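Local structure of probable transcriptional regulator PhnF (Escherichia coli, 2FA1) at residues 30-34 and 35-39; 55-59 and 60-64. The protein is of unknown exact function but is probably a DNA-binding transcriptional regulator encoded in an operon for alkylphosphonate uptake and C-P lyase. All blocks are in the same frame, centred on the assembly; numbering follows the deposited sequence.

Contact 1 (30-34 and 35-39); sequences RPASG and HVADA
Ser-33 caps the start of helix 34-40 through its contact with Val-36. Its OG accepts from Val-36 N at 3.3 Å, a weak bond but a fairly straight one, 160° at the hydrogen. The torsion (chi1 70°) puts OG between the backbone N and the carbonyl carbon, within bonding distance of Val-36 N. This is an N-cap: a side-chain oxygen takes up a helix amide that has no carbonyl of an earlier turn to bind.

Two backbone bonds begin the regular helical pattern. Ala-37 N donates to Ser-33 O at 2.9 Å, and Asp-38 N donates to Gly-34 O at 3.0 Å. Ser-33 is therefore bonded to the first turn through both its side chain and its carbonyl.

The apolar contacts centre on the methyl of Ala-32. Ala-32 CB lies 4.0 Å from Ala-37 CB and 4.1 Å from Val-36 CG1. The two branches of Val-36 have different partners. CG1, beside the carbonyl carbon, meets Ala-32 CB. Val-36 CG2, beside the backbone N, is turned to the cap and comes 3.3 Å from Ser-33 OG.

This stretch is the turn from strand 23-31 into helix 34-40. Ala-32 and Ala-37 both pack on Ile-42, and Ala-32 also touches Val-48 of strand 47-57. Val-36 and Ala-39 rest on Tyr-144, which seats the helix against strand 143-150. Asp-38 reaches the second subunit, where it packs on Asn-4 of that chain.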
loop_
_atom_site.group_PDB
_atom_site.type_symbol
_atom_site.label_atom_id
_atom_site.label_comp_id
_atom_site.label_asym_id
_atom_site.label_seq_id
_atom_site.Cartn_x
_atom_site.Cartn_y
_atom_site.Cartn_z
ATOM N N ARG A 30 -1.945 28.006 7.185
ATOM C CA ARG A 30 -2.793 27.685 8.312
ATOM C C ARG A 30 -1.967 27.055 9.433
ATOM O O ARG A 30 -0.964 26.444 9.197
ATOM C CB ARG A 30 -3.888 26.701 7.853
ATOM C CG ARG A 30 -3.417 25.323 7.524
ATOM C CD ARG A 30 -4.457 24.615 6.693
ATOM N NE ARG A 30 -5.691 24.681 7.454
ATOM C CZ ARG A 30 -6.944 24.572 7.030
ATOM N NH1 ARG A 30 -7.878 24.720 7.967
ATOM N NH2 ARG A 30 -7.302 24.360 5.766
ATOM N N PRO A 31 -2.407 27.188 10.705
ATOM C CA PRO A 31 -1.712 26.501 11.783
ATOM C C PRO A 31 -1.678 24.981 11.645
ATOM O O PRO A 31 -2.691 24.382 11.260
ATOM C CB PRO A 31 -2.563 26.899 13.030
ATOM C CG PRO A 31 -3.119 28.186 12.638
ATOM C CD PRO A 31 -3.548 27.963 11.208
ATOM N N ALA A 32 -0.517 24.374 11.902
ATOM C CA ALA A 32 -0.294 22.944 11.905
ATOM C C ALA A 32 -1.058 22.272 13.067
ATOM O O ALA A 32 -0.953 22.680 14.251
ATOM C CB ALA A 32 1.178 22.637 11.984
ATOM N N SER A 33 -1.857 21.287 12.705
ATOM C CA SER A 33 -2.469 20.375 13.687
ATOM C C SER A 33 -1.417 19.497 14.356
ATOM O O SER A 33 -0.295 19.427 13.904
ATOM C CB SER A 33 -3.493 19.497 12.958
ATOM O OG SER A 33 -2.853 18.590 12.111
ATOM N N GLY A 34 -1.770 18.790 15.426
ATOM C CA GLY A 34 -0.775 17.972 16.085
ATOM C C GLY A 34 -0.178 16.917 15.206
ATOM O O GLY A 34 1.026 16.751 15.230
ATOM N N HIS A 35 -0.974 16.245 14.354
ATOM C CA HIS A 35 -0.446 15.204 13.420
ATOM C C HIS A 35 0.458 15.821 12.369
ATOM O O HIS A 35 1.510 15.233 12.026
ATOM C CB HIS A 35 -1.528 14.160 12.858
ATOM C CG HIS A 35 -2.146 14.443 11.490
ATOM N ND1 HIS A 35 -2.150 13.508 10.460
ATOM C CD2 HIS A 35 -2.915 15.472 11.044
ATOM C CE1 HIS A 35 -2.802 13.996 9.414
ATOM N NE2 HIS A 35 -3.270 15.193 9.741
ATOM N N VAL A 36 0.031 16.962 11.845
ATOM C CA VAL A 36 0.824 17.624 10.804
ATOM C C VAL A 36 2.181 18.128 11.378
ATOM O O VAL A 36 3.267 17.940 10.763
ATOM C CB VAL A 36 0.058 18.791 10.124
ATOM C CG1 VAL A 36 1.012 19.637 9.209
ATOM C CG2 VAL A 36 -1.110 18.266 9.313
ATOM N N ALA A 37 2.101 18.809 12.489
ATOM C CA ALA A 37 3.333 19.267 13.203
ATOM C C ALA A 37 4.295 18.105 13.562
ATOM O O ALA A 37 5.534 18.183 13.330
ATOM C CB ALA A 37 2.942 20.069 14.422
ATOM N N ASP A 38 3.763 16.984 14.080
ATOM C CA ASP A 38 4.622 15.800 14.287
ATOM C C ASP A 38 5.256 15.282 13.068
ATOM O O ASP A 38 6.391 14.939 13.071
ATOM C CB ASP A 38 3.847 14.612 14.877
ATOM C CG ASP A 38 3.747 14.658 16.421
ATOM O OD1 ASP A 38 4.622 15.311 17.072
ATOM O OD2 ASP A 38 2.765 14.081 16.951
ATOM N N ALA A 39 4.514 15.203 11.958
ATOM C CA ALA A 39 5.089 14.708 10.771
ATOM C C ALA A 39 6.254 15.590 10.235
ATOM O O ALA A 39 7.218 15.068 9.684
ATOM C CB ALA A 39 3.952 14.620 9.725
#

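Contact 2 (55-59 and 60-64); sequences RRVNG and VALCL
Arg-55 O is gripped by two successive amides of the facing strand. Leu-62 N donates at 2.8 Å, nearly end-on to the carbonyl. Cys-63 N adds a weak bond at 3.4 Å to the same Arg-55 O. Leu-62 and Cys-63 thus both face Arg-55, which is a classic beta bulge. Arg-55 N completes the pair by donating to Cys-63 O at 2.9 Å.

Val-57 and Val-60 close the hairpin with two backbone bonds around a type I' turn through Asn-58 and Gly-59.

The Arg-56 chain runs extended past Val-60 and Ala-61, and a last torsion of -86° turns the guanidinium so that NH1 donates to Gly-59 O at 2.7 Å. That oxygen lies close to the guanidinium plane. One face of the guanidinium lies over Ala-61 CB, 3.9 Å from NH1. Elsewhere, Val-57 CG2 meets Leu-62 CD1 at 3.7 Å, and Leu-62 CD1 also lies over a face of the Arg-55 guanidinium.

Arg-56 NH1 also forms a salt bridge with Glu-119. Arg-55 NH1 hydrogen-bonds Gln-11 OE1, and Arg-55 makes a cation-pi contact with Phe-9. The Arg-56 charge is probably balanced in part by Glu-119, while Arg-55 is held by a neutral amide and an aromatic ring.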
loop_
_atom_site.group_PDB
_atom_site.type_symbol
_atom_site.label_atom_id
_atom_site.label_comp_id
_atom_site.label_asym_id
_atom_site.label_seq_id
_atom_site.Cartn_x
_atom_site.Cartn_y
_atom_site.Cartn_z
ATOM N N ARG A 55 -8.457 14.531 -7.746
ATOM C CA ARG A 55 -8.518 13.950 -9.146
ATOM C C ARG A 55 -9.994 13.498 -9.289
ATOM O O ARG A 55 -10.535 12.758 -8.372
ATOM C CB ARG A 55 -7.536 12.798 -9.225
ATOM C CG ARG A 55 -7.795 12.053 -10.567
ATOM C CD ARG A 55 -6.912 10.785 -10.726
ATOM N NE ARG A 55 -7.195 10.156 -12.032
ATOM C CZ ARG A 55 -6.662 8.994 -12.406
ATOM N NH1 ARG A 55 -5.872 8.341 -11.573
ATOM N NH2 ARG A 55 -6.933 8.487 -13.589
ATOM N N ARG A 56 -10.608 13.830 -10.447
ATOM C CA ARG A 56 -11.981 13.370 -10.725
ATOM C C ARG A 56 -11.916 12.756 -12.101
ATOM O O ARG A 56 -11.038 13.115 -12.921
ATOM C CB ARG A 56 -12.918 14.530 -10.842
ATOM C CG ARG A 56 -13.191 15.245 -9.509
ATOM C CD ARG A 56 -14.292 16.428 -9.710
ATOM N NE ARG A 56 -14.617 16.993 -8.395
ATOM C CZ ARG A 56 -15.531 16.552 -7.530
ATOM N NH1 ARG A 56 -16.409 15.567 -7.839
ATOM N NH2 ARG A 56 -15.596 17.149 -6.325
ATOM N N VAL A 57 -12.847 11.886 -12.352
ATOM C CA VAL A 57 -13.054 11.325 -13.732
ATOM C C VAL A 57 -14.560 11.367 -14.027
ATOM O O VAL A 57 -15.379 10.883 -13.262
ATOM C CB VAL A 57 -12.558 9.935 -13.813
ATOM C CG1 VAL A 57 -12.945 9.304 -15.173
ATOM C CG2 VAL A 57 -11.003 9.843 -13.585
ATOM N N ASN A 58 -14.919 12.082 -15.089
ATOM C CA ASN A 58 -16.305 12.418 -15.428
ATOM C C ASN A 58 -17.074 12.937 -14.211
ATOM O O ASN A 58 -18.171 12.529 -13.962
ATOM C CB ASN A 58 -16.984 11.174 -16.106
ATOM C CG ASN A 58 -16.584 11.122 -17.563
ATOM O OD1 ASN A 58 -16.355 12.189 -18.154
ATOM N ND2 ASN A 58 -16.329 9.912 -18.120
ATOM N N GLY A 59 -16.409 13.836 -13.472
ATOM C CA GLY A 59 -17.097 14.390 -12.320
ATOM C C GLY A 59 -16.984 13.618 -11.009
ATOM O O GLY A 59 -17.444 14.165 -9.956
ATOM N N VAL A 60 -16.530 12.340 -11.061
ATOM C CA VAL A 60 -16.567 11.448 -9.913
ATOM C C VAL A 60 -15.238 11.650 -9.211
ATOM O O VAL A 60 -14.183 11.445 -9.781
ATOM C CB VAL A 60 -16.752 9.958 -10.354
ATOM C CG1 VAL A 60 -16.610 9.039 -9.136
ATOM C CG2 VAL A 60 -18.147 9.770 -11.059
ATOM N N ALA A 61 -15.317 12.038 -7.944
ATOM C CA ALA A 61 -14.066 12.241 -7.162
ATOM C C ALA A 61 -13.391 10.894 -6.873
ATOM O O ALA A 61 -14.039 9.974 -6.326
ATOM C CB ALA A 61 -14.442 12.886 -5.762
ATOM N N LEU A 62 -12.100 10.828 -7.118
ATOM C CA LEU A 62 -11.382 9.570 -6.929
ATOM C C LEU A 62 -10.325 9.629 -5.857
ATOM O O LEU A 62 -10.118 8.669 -5.126
ATOM C CB LEU A 62 -10.686 9.210 -8.232
ATOM C CG LEU A 62 -11.609 8.823 -9.382
ATOM C CD1 LEU A 62 -10.768 8.081 -10.367
ATOM C CD2 LEU A 62 -12.795 8.057 -8.995
ATOM N N CYS A 63 -9.550 10.723 -5.869
ATOM C CA CYS A 63 -8.338 10.776 -5.031
ATOM C C CYS A 63 -8.187 12.198 -4.484
ATOM O O CYS A 63 -8.029 13.146 -5.267
ATOM C CB CYS A 63 -7.083 10.470 -5.905
ATOM S SG CYS A 63 -5.626 10.573 -4.748
ATOM N N LEU A 64 -8.240 12.359 -3.155
ATOM C CA LEU A 64 -8.111 13.672 -2.559
ATOM C C LEU A 64 -6.752 13.648 -1.833
ATOM O O LEU A 64 -6.481 12.670 -1.183
ATOM C CB LEU A 64 -9.149 13.747 -1.448
ATOM C CG LEU A 64 -9.038 14.976 -0.550
ATOM C CD1 LEU A 64 -9.617 16.112 -1.446
ATOM C CD2 LEU A 64 -9.873 14.742 0.738
#

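Overall arrangement
Both contacts lie within the UTRA domain, the C-terminal effector-binding part of this GntR/HutC-family regulator. Contact 1 comes first along the chain. It leads from strand 23-31 into helix 34-40, which is followed by strand 47-57. Contact 2 turns that strand into strand 60-69. Strands 23-31, 47-57 and 60-69 are consecutive neighbours in the six-stranded antiparallel sheet. The contact centres are 26 Å apart, on opposite sides of the chain's centre, with nearest atoms about 11 Å apart. Contact 1 lies beside the start of strand 47-57, bonded to it through Arg-30; contact 2 lies at its far end. Contact 1 is near the second subunit, whereas contact 2 touches no other chain of the assembly.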